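Local coordinates for Aac(6')-Ih protein (Acinetobacter baumannii, PDB 4E8O) that probably transfers an acetyl group from acetyl coenzyme A to the 6'-amino group of aminoglycoside antibiotics, a modification that confers resistance, at residues 37-42 / 51-56; 66-71 / 75-80; 23-26 / 30-33; 83-88 / 93-98; 62-67 / 122-127. All coordinates share one frame; numbering follows the deposited sequence.

Interaction 1 of 5, residues 37-42 / 51-56; sequences ALRCLL and LQEMRQ
Arg39 reaches from one helix to the next and meets two neighbouring residues there, Glu53 with its charged end and Met54 with its aliphatic stem. Its NH1 gives a hydrogen bond to Glu53 OE1, 3.2 Å long and bent to 155° at the hydrogen, which is also the salt bridge of the contact. The two flat groups are far from the side-on pairing of a classic bidentate bridge. OE1 lies in the guanidinium plane, but the carboxylate stands almost perpendicular to that plane, at 88°, and NH1 approaches OE1 from above the carboxylate. Charge attraction therefore probably contributes more here than an ideal lone-pair alignment. Closer to the backbone, Arg39 CD lies 3.8 Å from both CG and SD of Met54. The two side chains run antiparallel alongside one another, and Met54 CG ends up over one face of the guanidinium. Arginine suits the position because a single chain offers methylenes to a thioether and a cation to an acid. With CG turned away from the backbone N (chi1 -154°) and the chain extended from CG to NE, the side chain spans a gap in which the nearest CA atoms, those of Arg39 and Met54, are 9.6 Å apart. Glu53 is likewise stretched beyond CG, which carries its carboxylate across to the Arg39 guanidinium. The guanidinium is fixed further by a salt bridge from NE to Glu80 and a hydrogen bond from NH1 to His50 ND1. Helices 32-42 and 47-57 are thus joined to each other, and through Glu80 to strand 75-84, while Met54 also packs on Leu32, Trp35 and Leu36.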
# COMPACT_ATOMS: atom_id res chain seq x y z
N ALA B 37 -12.22 13.24 -19.58
CA ALA B 37 -13.00 12.38 -20.46
C ALA B 37 -12.54 10.92 -20.44
O ALA B 37 -13.37 10.01 -20.50
CB ALA B 37 -12.99 12.93 -21.88
N LEU B 38 -11.23 10.71 -20.38
CA LEU B 38 -10.68 9.36 -20.30
C LEU B 38 -10.69 8.84 -18.87
O LEU B 38 -10.95 7.66 -18.63
CB LEU B 38 -9.25 9.33 -20.86
CG LEU B 38 -9.12 9.61 -22.35
CD1 LEU B 38 -7.67 9.55 -22.78
CD2 LEU B 38 -9.94 8.61 -23.14
N ARG B 39 -10.41 9.74 -17.92
CA ARG B 39 -10.37 9.38 -16.50
C ARG B 39 -11.72 8.87 -16.01
O ARG B 39 -11.78 7.99 -15.16
CB ARG B 39 -9.95 10.60 -15.66
CG ARG B 39 -9.28 10.25 -14.35
CD ARG B 39 -8.73 11.50 -13.67
NE ARG B 39 -7.75 11.18 -12.64
CZ ARG B 39 -7.98 11.26 -11.34
NH1 ARG B 39 -9.16 11.66 -10.89
NH2 ARG B 39 -7.02 10.94 -10.47
N CYS B 40 -12.80 9.43 -16.56
CA CYS B 40 -14.14 9.02 -16.13
C CYS B 40 -14.53 7.65 -16.69
O CYS B 40 -15.43 6.99 -16.17
CB CYS B 40 -15.19 10.08 -16.51
SG CYS B 40 -15.71 10.06 -18.25
N LEU B 41 -13.85 7.23 -17.75
CA LEU B 41 -14.05 5.89 -18.31
C LEU B 41 -13.34 4.88 -17.43
O LEU B 41 -13.85 3.78 -17.18
CB LEU B 41 -13.51 5.80 -19.73
CG LEU B 41 -14.00 6.83 -20.75
CD1 LEU B 41 -13.44 6.48 -22.11
CD2 LEU B 41 -15.51 6.89 -20.81
N LEU B 42 -12.15 5.25 -16.96
CA LEU B 42 -11.36 4.39 -16.09
C LEU B 42 -12.01 4.31 -14.71
O LEU B 42 -12.34 3.22 -14.23
CB LEU B 42 -9.93 4.93 -15.96
CG LEU B 42 -8.91 4.09 -15.19
CD1 LEU B 42 -8.84 2.68 -15.75
CD2 LEU B 42 -7.53 4.74 -15.22
N LEU B 51 -11.92 16.54 -10.86
CA LEU B 51 -11.24 17.82 -11.09
C LEU B 51 -10.47 18.31 -9.87
O LEU B 51 -9.37 18.87 -10.01
CB LEU B 51 -12.25 18.88 -11.53
CG LEU B 51 -12.73 18.79 -12.98
CD1 LEU B 51 -13.73 19.89 -13.31
CD2 LEU B 51 -11.55 18.85 -13.93
N GLN B 52 -11.03 18.12 -8.68
CA GLN B 52 -10.37 18.52 -7.45
C GLN B 52 -9.06 17.75 -7.32
O GLN B 52 -8.03 18.31 -6.94
CB GLN B 52 -11.29 18.25 -6.25
CG GLN B 52 -11.32 19.35 -5.20
CD GLN B 52 -12.46 19.16 -4.21
OE1 GLN B 52 -13.47 18.53 -4.51
NE2 GLN B 52 -12.30 19.71 -3.01
N GLU B 53 -9.10 16.47 -7.66
CA GLU B 53 -7.91 15.63 -7.57
C GLU B 53 -6.92 15.95 -8.68
O GLU B 53 -5.72 16.06 -8.44
CB GLU B 53 -8.31 14.15 -7.62
CG GLU B 53 -7.19 13.19 -7.25
CD GLU B 53 -7.63 11.74 -7.28
OE1 GLU B 53 -8.79 11.48 -7.68
OE2 GLU B 53 -6.82 10.85 -6.92
N MET B 54 -7.43 16.10 -9.91
CA MET B 54 -6.60 16.41 -11.07
C MET B 54 -5.78 17.69 -10.89
O MET B 54 -4.61 17.75 -11.28
CB MET B 54 -7.46 16.49 -12.34
CG MET B 54 -7.97 15.14 -12.83
SD MET B 54 -9.56 15.25 -13.68
CE MET B 54 -9.12 16.25 -15.10
N ARG B 55 -6.39 18.72 -10.30
CA ARG B 55 -5.71 20.00 -10.11
C ARG B 55 -4.58 19.93 -9.08
O ARG B 55 -3.60 20.66 -9.18
CB ARG B 55 -6.70 21.11 -9.74
CG ARG B 55 -7.67 21.45 -10.86
CD ARG B 55 -8.27 22.85 -10.71
NE ARG B 55 -8.93 23.28 -11.93
CZ ARG B 55 -8.33 23.96 -12.91
NH1 ARG B 55 -7.05 24.29 -12.81
NH2 ARG B 55 -9.01 24.30 -13.99
N GLN B 56 -4.72 19.05 -8.09
CA GLN B 56 -3.67 18.83 -7.10
C GLN B 56 -2.49 18.08 -7.71
O GLN B 56 -1.35 18.50 -7.59
CB GLN B 56 -4.21 18.01 -5.92
CG GLN B 56 -5.32 18.66 -5.11
CD GLN B 56 -5.81 17.75 -3.99
OE1 GLN B 56 -5.18 16.73 -3.69
NE2 GLN B 56 -6.92 18.12 -3.36

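Interaction 2 of 5, residues 66-71 / 75-80; sequences LLAYTD and AIAMLE
Tyr69 lays one face of its ring against the methyl of Ala75, a CH-pi contact with CB 4.3 Å from the ring centroid and 27° off the normal. The methyl leans toward the CE1 side of the ring, and its other flank meets Leu67 CD2 at 3.9 Å, so one small side chain fills the place between an aromatic face and a branched tip. With CG beside the backbone N (chi1 -75°), the Tyr69 ring comes across to the neighbouring strand, while its OH is hydrogen-bonded to Asp34. Leu67 CD2 also touches Met78 CB, whose chain then leads away toward Leu38 and Leu42 of helix 32-42. These strands, 63-69 and 75-84, form an antiparallel beta hairpin of the central GNAT sheet. Leu66 and Leu79 exchange both backbone bonds of a hydrogen-bonded pair, Leu66 N to Leu79 O at 2.9 Å and Leu79 N to Leu66 O at 3.1 Å. Farther toward the turn the regular ladder is interrupted by a beta bulge, for Ile76 and Ala77 together stand opposite Ala68: Ala68 N donates to Ala77 O at 2.9 Å, whereas Ala68 O takes the N-H of Ile76 at 3.0 Å, nearly straight at 169°. The extra residue turns Ile76 off the regular alternation, and its CG2 meets Thr70 CG2 at 3.9 Å while CD1 reaches Ala68 CB. On the face that carries Leu66 and Leu79 the methyls of Ala68 and Ala77 abut at 4.0 Å, and Leu66, Ala68 and Leu79 pack against helix 113-127, where the small Ala68 lets the helix come close and the leucines fill the space beside it.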
# COMPACT_ATOMS: atom_id res chain seq x y z
N LEU B 66 0.06 11.36 -17.83
CA LEU B 66 0.34 11.50 -19.25
C LEU B 66 -0.92 11.31 -20.10
O LEU B 66 -1.87 10.66 -19.67
CB LEU B 66 1.41 10.50 -19.69
CG LEU B 66 2.68 10.40 -18.85
CD1 LEU B 66 3.58 9.30 -19.37
CD2 LEU B 66 3.45 11.71 -18.85
N LEU B 67 -0.91 11.90 -21.29
CA LEU B 67 -1.92 11.65 -22.31
C LEU B 67 -1.23 11.26 -23.61
O LEU B 67 -0.13 11.74 -23.90
CB LEU B 67 -2.79 12.89 -22.54
CG LEU B 67 -3.96 13.16 -21.60
CD1 LEU B 67 -4.42 14.60 -21.70
CD2 LEU B 67 -5.11 12.22 -21.90
N ALA B 68 -1.86 10.39 -24.38
CA ALA B 68 -1.40 10.09 -25.72
C ALA B 68 -2.40 10.65 -26.72
O ALA B 68 -3.60 10.41 -26.59
CB ALA B 68 -1.23 8.59 -25.92
N TYR B 69 -1.91 11.41 -27.70
CA TYR B 69 -2.78 12.04 -28.68
C TYR B 69 -2.53 11.48 -30.08
O TYR B 69 -1.47 10.92 -30.36
CB TYR B 69 -2.55 13.56 -28.71
CG TYR B 69 -3.15 14.32 -27.54
CD1 TYR B 69 -4.40 14.92 -27.64
CD2 TYR B 69 -2.46 14.46 -26.35
CE1 TYR B 69 -4.94 15.63 -26.59
CE2 TYR B 69 -2.99 15.17 -25.29
CZ TYR B 69 -4.23 15.74 -25.42
OH TYR B 69 -4.77 16.45 -24.37
N THR B 70 -3.53 11.64 -30.95
CA THR B 70 -3.37 11.31 -32.36
C THR B 70 -2.93 12.55 -33.13
O THR B 70 -2.58 13.57 -32.53
CB THR B 70 -4.68 10.77 -32.97
OG1 THR B 70 -5.66 11.81 -32.99
CG2 THR B 70 -5.20 9.60 -32.16
N ASP B 71 -2.95 12.45 -34.45
CA ASP B 71 -2.69 13.58 -35.34
C ASP B 71 -3.78 14.62 -35.18
O ASP B 71 -3.54 15.82 -35.17
CB ASP B 71 -2.69 13.11 -36.78
CG ASP B 71 -1.72 11.98 -37.02
OD1 ASP B 71 -0.58 12.11 -36.55
OD2 ASP B 71 -2.10 10.98 -37.67
N ALA B 75 -7.38 12.62 -27.71
CA ALA B 75 -6.77 11.93 -26.58
C ALA B 75 -7.31 10.51 -26.53
O ALA B 75 -8.51 10.30 -26.34
CB ALA B 75 -7.07 12.66 -25.29
N ILE B 76 -6.43 9.53 -26.71
CA ILE B 76 -6.85 8.14 -26.81
C ILE B 76 -6.34 7.24 -25.69
O ILE B 76 -6.73 6.07 -25.60
CB ILE B 76 -6.51 7.52 -28.21
CG1 ILE B 76 -5.02 7.71 -28.56
CG2 ILE B 76 -7.38 8.13 -29.29
CD1 ILE B 76 -4.10 6.63 -28.00
N ALA B 77 -5.47 7.78 -24.84
CA ALA B 77 -4.92 7.03 -23.71
C ALA B 77 -4.40 7.95 -22.61
O ALA B 77 -4.01 9.09 -22.87
CB ALA B 77 -3.81 6.10 -24.18
N MET B 78 -4.39 7.45 -21.37
CA MET B 78 -3.87 8.19 -20.23
C MET B 78 -3.17 7.25 -19.26
O MET B 78 -3.49 6.06 -19.20
CB MET B 78 -4.99 8.92 -19.49
CG MET B 78 -6.11 8.01 -19.02
SD MET B 78 -6.96 8.60 -17.54
CE MET B 78 -5.91 7.91 -16.27
N LEU B 79 -2.24 7.80 -18.48
CA LEU B 79 -1.57 7.05 -17.42
C LEU B 79 -1.36 7.98 -16.23
O LEU B 79 -1.10 9.18 -16.40
CB LEU B 79 -0.21 6.52 -17.91
CG LEU B 79 0.67 5.79 -16.90
CD1 LEU B 79 1.52 4.74 -17.59
CD2 LEU B 79 1.58 6.75 -16.15
N GLU B 80 -1.46 7.42 -15.03
CA GLU B 80 -1.10 8.16 -13.83
C GLU B 80 -0.16 7.29 -13.00
O GLU B 80 -0.37 6.08 -12.88
CB GLU B 80 -2.35 8.54 -13.03
CG GLU B 80 -3.34 9.39 -13.83
CD GLU B 80 -4.55 9.84 -13.03
OE1 GLU B 80 -4.49 9.85 -11.78
OE2 GLU B 80 -5.57 10.20 -13.66

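Interaction 3 of 5, residues 23-26 / 30-33; sequences NIMP and SQLS
Met25 and Gln31 point their side chains at each other across a short gap, the thioether of one facing the amide of the other. In the model SD of Met25 lies closer to Gln31 NE2 than a sulfur and a nitrogen should be, so the detail of that approach is doubtful and only the general proximity can be trusted. The methionine leaves the backbone with CG between N and the carbonyl carbon (chi1 70°), continues straight through chi2, and then bends at chi3; as modelled, the bend turns the terminal methyl aside. Gln31 has CG beside its own N, with chi1 at -60°, and runs outward in an extended chain that carries the amide over to the strand. A hydrogen bond from the backbone N of Ser28 to OE1 fixes which way round the amide lies, which would leave NE2 on the Met25 side. Long, flexible side chains suit this partly open place, where backbones stay far apart: the nearest CA atoms, of Pro26 and Gln31, are separated by 9.7 Å. Gln31 occupies the N-cap position of helix 32-42. Strand 23-26, at the margin of the sheet, pairs with strand 63-69, and both Met25 and Gln31 also rest on Tyr69 of that strand.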
# COMPACT_ATOMS: atom_id res chain seq x y z
N ASN B 23 1.46 10.14 -29.83
CA ASN B 23 2.33 11.10 -29.17
C ASN B 23 2.02 11.28 -27.68
O ASN B 23 0.91 11.69 -27.32
CB ASN B 23 2.28 12.44 -29.90
CG ASN B 23 2.58 13.61 -29.00
OD1 ASN B 23 1.70 14.41 -28.69
ND2 ASN B 23 3.83 13.71 -28.55
N ILE B 24 3.00 11.00 -26.83
CA ILE B 24 2.84 11.04 -25.37
C ILE B 24 3.33 12.36 -24.77
O ILE B 24 4.41 12.84 -25.11
CB ILE B 24 3.62 9.89 -24.70
CG1 ILE B 24 3.18 8.54 -25.28
CG2 ILE B 24 3.42 9.91 -23.20
CD1 ILE B 24 3.96 7.36 -24.74
N MET B 25 2.53 12.95 -23.88
CA MET B 25 2.92 14.18 -23.20
C MET B 25 2.40 14.24 -21.77
O MET B 25 1.32 13.74 -21.48
CB MET B 25 2.44 15.41 -23.97
CG MET B 25 0.93 15.61 -23.95
SD MET B 25 0.41 17.02 -24.94
CE MET B 25 1.20 16.61 -26.49
N PRO B 26 3.18 14.86 -20.87
CA PRO B 26 2.66 15.15 -19.53
C PRO B 26 1.51 16.15 -19.61
O PRO B 26 1.56 17.07 -20.44
CB PRO B 26 3.87 15.74 -18.80
CG PRO B 26 4.85 16.13 -19.87
CD PRO B 26 4.61 15.19 -21.01
N SER B 30 -4.30 23.09 -19.43
CA SER B 30 -5.01 23.32 -20.69
C SER B 30 -5.69 22.06 -21.21
O SER B 30 -6.59 22.15 -22.06
CB SER B 30 -4.03 23.87 -21.73
OG SER B 30 -2.82 23.13 -21.74
N GLN B 31 -5.28 20.90 -20.70
CA GLN B 31 -5.75 19.61 -21.20
C GLN B 31 -6.59 18.84 -20.18
O GLN B 31 -6.72 17.62 -20.27
CB GLN B 31 -4.55 18.75 -21.61
CG GLN B 31 -3.68 19.34 -22.71
CD GLN B 31 -2.31 18.70 -22.77
OE1 GLN B 31 -1.70 18.43 -21.73
NE2 GLN B 31 -1.81 18.45 -23.97
N LEU B 32 -7.16 19.54 -19.20
CA LEU B 32 -7.93 18.90 -18.14
C LEU B 32 -9.18 18.17 -18.66
O LEU B 32 -9.54 17.11 -18.15
CB LEU B 32 -8.32 19.93 -17.07
CG LEU B 32 -7.18 20.48 -16.22
CD1 LEU B 32 -7.61 21.71 -15.45
CD2 LEU B 32 -6.65 19.42 -15.27
N SER B 33 -9.82 18.74 -19.68
CA SER B 33 -11.01 18.14 -20.28
C SER B 33 -10.70 16.81 -20.97
O SER B 33 -11.43 15.83 -20.80
CB SER B 33 -11.66 19.12 -21.25
OG SER B 33 -12.72 18.49 -21.95

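Interaction 4 of 5, residues 83-88 / 93-98; sequences IRYEYV and TSPVAF
The carbonyl oxygen of Arg84 receives two donors, Val96 N at 3.1 Å and a water at 2.8 Å. That water gives its second hydrogen to Glu86 O and accepts from Ser94 OG, so it bridges both arms of the hairpin where the strands part; another water joins Val88 N to Thr93 O. Arg84 N completes the hydrogen-bonded pair with a nearly straight bond to Val96 O, 2.8 Å and 176°. Beyond this pair a cis peptide precedes Pro95, and the proline ring lies alongside the Tyr85 side chain. Its CB sits over the aromatic face, 3.7 Å from the centroid, in a CH-pi contact; a compact, rigid ring of methylenes suits such a place. Ile83 CG2 touches the same Pro95 CB at 3.8 Å. On the other face Arg84 turns sharply at chi2 (-62°), which folds its chain over Phe98: CG meets Phe98 CB at 3.7 Å, and CZ lies above the ring, 4.4 Å from its centroid, in a cation-pi contact. The planes are tilted by 34°, so this is not a parallel stack. Val88 fills the adjoining space, with CG2 against Val96 CG2 and CG1 against Phe98 CD1. The Arg84 guanidinium also bonds to Ser82 OG and forms a salt bridge with Glu100, while Glu86 accepts hydrogen bonds from Tyr85 N and Glu86 N of the second subunit. Arginine thus serves both an aromatic face and an acid, and the electrostatics probably favour a fixed guanidinium close to the dimer interface, with water meeting the polar backbone that the opening hairpin leaves behind.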
# COMPACT_ATOMS: atom_id res chain seq x y z
N ILE B 83 5.43 8.23 -7.04
CA ILE B 83 6.58 7.69 -6.33
C ILE B 83 6.12 7.43 -4.90
O ILE B 83 5.56 8.32 -4.26
CB ILE B 83 7.76 8.68 -6.30
CG1 ILE B 83 8.12 9.14 -7.72
CG2 ILE B 83 8.95 8.05 -5.60
CD1 ILE B 83 8.59 8.02 -8.65
N ARG B 84 6.33 6.21 -4.41
CA ARG B 84 5.87 5.82 -3.07
C ARG B 84 7.05 5.64 -2.14
O ARG B 84 8.02 4.97 -2.49
CB ARG B 84 5.10 4.50 -3.14
CG ARG B 84 3.87 4.51 -4.03
CD ARG B 84 2.85 5.51 -3.55
NE ARG B 84 1.54 5.30 -4.18
CZ ARG B 84 0.61 4.47 -3.70
NH1 ARG B 84 0.84 3.78 -2.59
NH2 ARG B 84 -0.54 4.34 -4.34
N TYR B 85 6.96 6.21 -0.94
CA TYR B 85 8.04 6.10 0.04
C TYR B 85 7.69 5.16 1.18
O TYR B 85 8.55 4.80 1.98
CB TYR B 85 8.43 7.49 0.56
CG TYR B 85 9.21 8.28 -0.47
CD1 TYR B 85 10.60 8.27 -0.47
CD2 TYR B 85 8.56 9.01 -1.45
CE1 TYR B 85 11.31 8.99 -1.41
CE2 TYR B 85 9.27 9.73 -2.39
CZ TYR B 85 10.64 9.71 -2.37
OH TYR B 85 11.35 10.42 -3.31
N GLU B 86 6.43 4.76 1.25
CA GLU B 86 6.00 3.78 2.24
C GLU B 86 5.96 2.40 1.58
O GLU B 86 5.86 2.29 0.36
CB GLU B 86 4.63 4.17 2.80
CG GLU B 86 4.68 5.45 3.64
CD GLU B 86 3.31 5.92 4.08
OE1 GLU B 86 2.31 5.37 3.56
OE2 GLU B 86 3.23 6.83 4.92
N TYR B 87 6.06 1.35 2.40
CA TYR B 87 6.18 -0.01 1.87
C TYR B 87 5.06 -0.44 0.92
O TYR B 87 3.88 -0.45 1.30
CB TYR B 87 6.30 -1.04 3.00
CG TYR B 87 6.35 -2.46 2.47
CD1 TYR B 87 7.49 -2.93 1.83
CD2 TYR B 87 5.26 -3.31 2.57
CE1 TYR B 87 7.55 -4.21 1.33
CE2 TYR B 87 5.31 -4.59 2.07
CZ TYR B 87 6.45 -5.04 1.45
OH TYR B 87 6.51 -6.32 0.96
N VAL B 88 5.43 -0.79 -0.31
CA VAL B 88 4.48 -1.36 -1.26
C VAL B 88 4.68 -2.87 -1.34
O VAL B 88 5.80 -3.34 -1.54
CB VAL B 88 4.63 -0.77 -2.68
CG1 VAL B 88 3.68 -1.46 -3.65
CG2 VAL B 88 4.36 0.74 -2.68
N THR B 93 12.67 -2.60 -2.24
CA THR B 93 13.37 -1.32 -2.19
C THR B 93 12.38 -0.22 -1.89
O THR B 93 11.17 -0.43 -1.93
CB THR B 93 14.07 -1.00 -3.53
OG1 THR B 93 13.09 -0.81 -4.56
CG2 THR B 93 15.01 -2.13 -3.94
N SER B 94 12.91 0.96 -1.58
CA SER B 94 12.08 2.14 -1.37
C SER B 94 12.98 3.35 -1.59
O SER B 94 14.11 3.36 -1.12
CB SER B 94 11.51 2.15 0.05
OG SER B 94 10.77 3.33 0.29
N PRO B 95 12.48 4.37 -2.31
CA PRO B 95 11.12 4.44 -2.88
C PRO B 95 10.94 3.56 -4.11
O PRO B 95 11.91 3.00 -4.62
CB PRO B 95 10.98 5.92 -3.26
CG PRO B 95 12.38 6.35 -3.56
CD PRO B 95 13.27 5.58 -2.62
N VAL B 96 9.69 3.42 -4.57
CA VAL B 96 9.37 2.69 -5.79
C VAL B 96 8.37 3.50 -6.62
O VAL B 96 7.62 4.31 -6.07
CB VAL B 96 8.74 1.31 -5.50
CG1 VAL B 96 9.70 0.42 -4.72
CG2 VAL B 96 7.42 1.46 -4.73
N ALA B 97 8.36 3.29 -7.93
CA ALA B 97 7.33 3.90 -8.76
C ALA B 97 6.08 3.06 -8.61
O ALA B 97 6.17 1.87 -8.29
CB ALA B 97 7.76 3.94 -10.21
N PHE B 98 4.90 3.65 -8.80
CA PHE B 98 3.67 2.88 -8.68
C PHE B 98 2.67 3.30 -9.74
O PHE B 98 2.43 4.50 -9.92
CB PHE B 98 3.08 3.02 -7.27
CG PHE B 98 1.89 2.13 -7.01
CD1 PHE B 98 2.06 0.87 -6.43
CD2 PHE B 98 0.61 2.55 -7.32
CE1 PHE B 98 0.97 0.05 -6.18
CE2 PHE B 98 -0.49 1.73 -7.07
CZ PHE B 98 -0.31 0.49 -6.50
O HOH W 1 8.15 2.59 -1.06
O HOH W 2 8.21 -0.17 -0.92

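Interaction 5 of 5, residues 62-67 / 122-127; sequences HRLQLL and EIWAKQ
Trp124 spreads its indole over the start of a strand, with Leu64 beneath one face and the backbone of His62 at one edge. Leu64 CB stands almost exactly over the six-membered ring, 3.6 Å from its centroid and only 5° off the normal, a clear CH-pi contact. From there the leucine runs back in the direction opposite to the tryptophan chain, and its CD2 comes to the inner part of the indole, 4.0 Å from Trp124 CG. Thus the two side chains overlap along their length: methylene under the benzo ring, methyl near the fusion with the pyrrole ring. The far end of the indole reaches His62, whose O lies near the ring plane, 3.5 Å from Trp124 CH2. Such an arrangement may be mildly favourable, since aromatic C-H edges carry slight positive charge. Trp124 has CG opposite the backbone N (chi1 172°), which sends the ring from the helix toward the sheet; a broad side chain suits the place, for the nearest CA pair, Leu64 with Trp124, is still 8.2 Å apart. Ile83 also packs on the indole, and Phe128 meets it with the ring planes at about 70°. Helix 113-127 is thereby laid on the sheet. It links the parallel strands 96-104 and 132-138 in a right-handed beta-alpha-beta crossover, a core element of the GNAT fold, in which the start of this helix commonly binds the coenzyme A pyrophosphate.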
# COMPACT_ATOMS: atom_id res chain seq x y z
N HIS B 62 5.94 14.28 -7.04
CA HIS B 62 5.97 12.82 -6.92
C HIS B 62 4.87 12.15 -7.74
O HIS B 62 4.62 10.95 -7.61
CB HIS B 62 5.83 12.41 -5.45
CG HIS B 62 4.48 12.73 -4.86
ND1 HIS B 62 4.11 14.01 -4.50
CD2 HIS B 62 3.43 11.93 -4.58
CE1 HIS B 62 2.88 13.98 -4.01
NE2 HIS B 62 2.44 12.73 -4.05
N ARG B 63 4.21 12.93 -8.60
CA ARG B 63 3.14 12.41 -9.44
C ARG B 63 3.42 12.64 -10.92
O ARG B 63 3.96 13.68 -11.30
CB ARG B 63 1.80 13.06 -9.06
CG ARG B 63 1.35 12.78 -7.64
CD ARG B 63 1.05 11.31 -7.42
NE ARG B 63 0.10 10.79 -8.40
CZ ARG B 63 -1.01 10.13 -8.09
NH1 ARG B 63 -1.32 9.89 -6.82
NH2 ARG B 63 -1.82 9.70 -9.06
N LEU B 64 3.05 11.67 -11.74
CA LEU B 64 3.17 11.81 -13.19
C LEU B 64 1.85 11.45 -13.84
O LEU B 64 1.24 10.43 -13.51
CB LEU B 64 4.29 10.92 -13.74
CG LEU B 64 4.63 11.15 -15.22
CD1 LEU B 64 5.40 12.46 -15.40
CD2 LEU B 64 5.42 9.99 -15.82
N GLN B 65 1.39 12.30 -14.76
CA GLN B 65 0.17 12.01 -15.50
C GLN B 65 0.38 12.32 -16.97
O GLN B 65 0.84 13.41 -17.33
CB GLN B 65 -1.01 12.80 -14.92
CG GLN B 65 -0.69 14.25 -14.56
CD GLN B 65 -0.12 14.40 -13.16
OE1 GLN B 65 -0.49 13.68 -12.23
NE2 GLN B 65 0.80 15.35 -13.00
N LEU B 66 0.06 11.36 -17.83
CA LEU B 66 0.34 11.50 -19.25
C LEU B 66 -0.92 11.31 -20.10
O LEU B 66 -1.87 10.66 -19.67
CB LEU B 66 1.41 10.50 -19.69
CG LEU B 66 2.68 10.40 -18.85
CD1 LEU B 66 3.58 9.30 -19.37
CD2 LEU B 66 3.45 11.71 -18.85
N LEU B 67 -0.91 11.90 -21.29
CA LEU B 67 -1.92 11.65 -22.31
C LEU B 67 -1.23 11.26 -23.61
O LEU B 67 -0.13 11.74 -23.90
CB LEU B 67 -2.79 12.89 -22.54
CG LEU B 67 -3.96 13.16 -21.60
CD1 LEU B 67 -4.42 14.60 -21.70
CD2 LEU B 67 -5.11 12.22 -21.90
N GLU B 122 9.21 4.92 -16.35
CA GLU B 122 10.50 4.35 -15.94
C GLU B 122 11.63 5.36 -16.08
O GLU B 122 12.49 5.47 -15.20
CB GLU B 122 10.82 3.09 -16.75
CG GLU B 122 9.83 1.95 -16.52
CD GLU B 122 10.24 0.65 -17.21
OE1 GLU B 122 11.41 0.53 -17.62
OE2 GLU B 122 9.38 -0.25 -17.32
N ILE B 123 11.64 6.09 -17.19
CA ILE B 123 12.59 7.18 -17.40
C ILE B 123 12.43 8.19 -16.26
O ILE B 123 13.41 8.63 -15.67
CB ILE B 123 12.35 7.89 -18.74
CG1 ILE B 123 12.49 6.90 -19.90
CG2 ILE B 123 13.30 9.07 -18.91
CD1 ILE B 123 12.17 7.48 -21.26
N TRP B 124 11.18 8.52 -15.96
CA TRP B 124 10.85 9.43 -14.88
C TRP B 124 11.19 8.86 -13.50
O TRP B 124 11.76 9.55 -12.66
CB TRP B 124 9.36 9.79 -14.95
CG TRP B 124 8.85 10.59 -13.77
CD1 TRP B 124 9.16 11.89 -13.47
CD2 TRP B 124 7.94 10.15 -12.77
NE1 TRP B 124 8.50 12.27 -12.33
CE2 TRP B 124 7.74 11.22 -11.88
CE3 TRP B 124 7.26 8.94 -12.53
CZ2 TRP B 124 6.90 11.13 -10.77
CZ3 TRP B 124 6.43 8.85 -11.43
CH2 TRP B 124 6.25 9.94 -10.56
N ALA B 125 10.85 7.59 -13.28
CA ALA B 125 11.09 6.95 -11.99
C ALA B 125 12.58 6.80 -11.71
O ALA B 125 13.00 6.83 -10.55
CB ALA B 125 10.40 5.60 -11.93
N LYS B 126 13.37 6.63 -12.76
CA LYS B 126 14.83 6.51 -12.63
C LYS B 126 15.43 7.77 -12.03
O LYS B 126 16.43 7.70 -11.31
CB LYS B 126 15.47 6.25 -14.00
CG LYS B 126 15.84 4.81 -14.26
CD LYS B 126 15.83 4.50 -15.75
CE LYS B 126 16.46 3.15 -16.05
NZ LYS B 126 15.79 2.47 -17.21
N GLN B 127 14.82 8.92 -12.32
CA GLN B 127 15.27 10.19 -11.77
C GLN B 127 15.12 10.20 -10.25
O GLN B 127 15.89 10.84 -9.55
CB GLN B 127 14.47 11.35 -12.36
CG GLN B 127 14.87 11.76 -13.77
CD GLN B 127 14.54 13.21 -14.05
OE1 GLN B 127 13.97 13.90 -13.20
NE2 GLN B 127 14.91 13.70 -15.23

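Overall arrangement
All five contacts gather round one mixed sheet. Interaction 1 joins helix 47-57 to helix 32-42, which packs on the face bearing Leu67 and Met78, and is tied to interaction 2 by the salt bridge Arg39 NE to Glu80 OE2, 2.6 Å. Interaction 5 sets helix 113-127 on the other face and shares Leu66 and Leu67 with interaction 2. Strand 23-26 of interaction 3 adds an edge to the sheet, Met25 O lying 2.9 Å from Leu67 N. Interactions 2 and 4 lie toward opposite ends of strand 75-84, their centres about 25 Å apart. Interaction 4 meets interaction 5 where Ile83 touches Trp124, and both reach the second subunit.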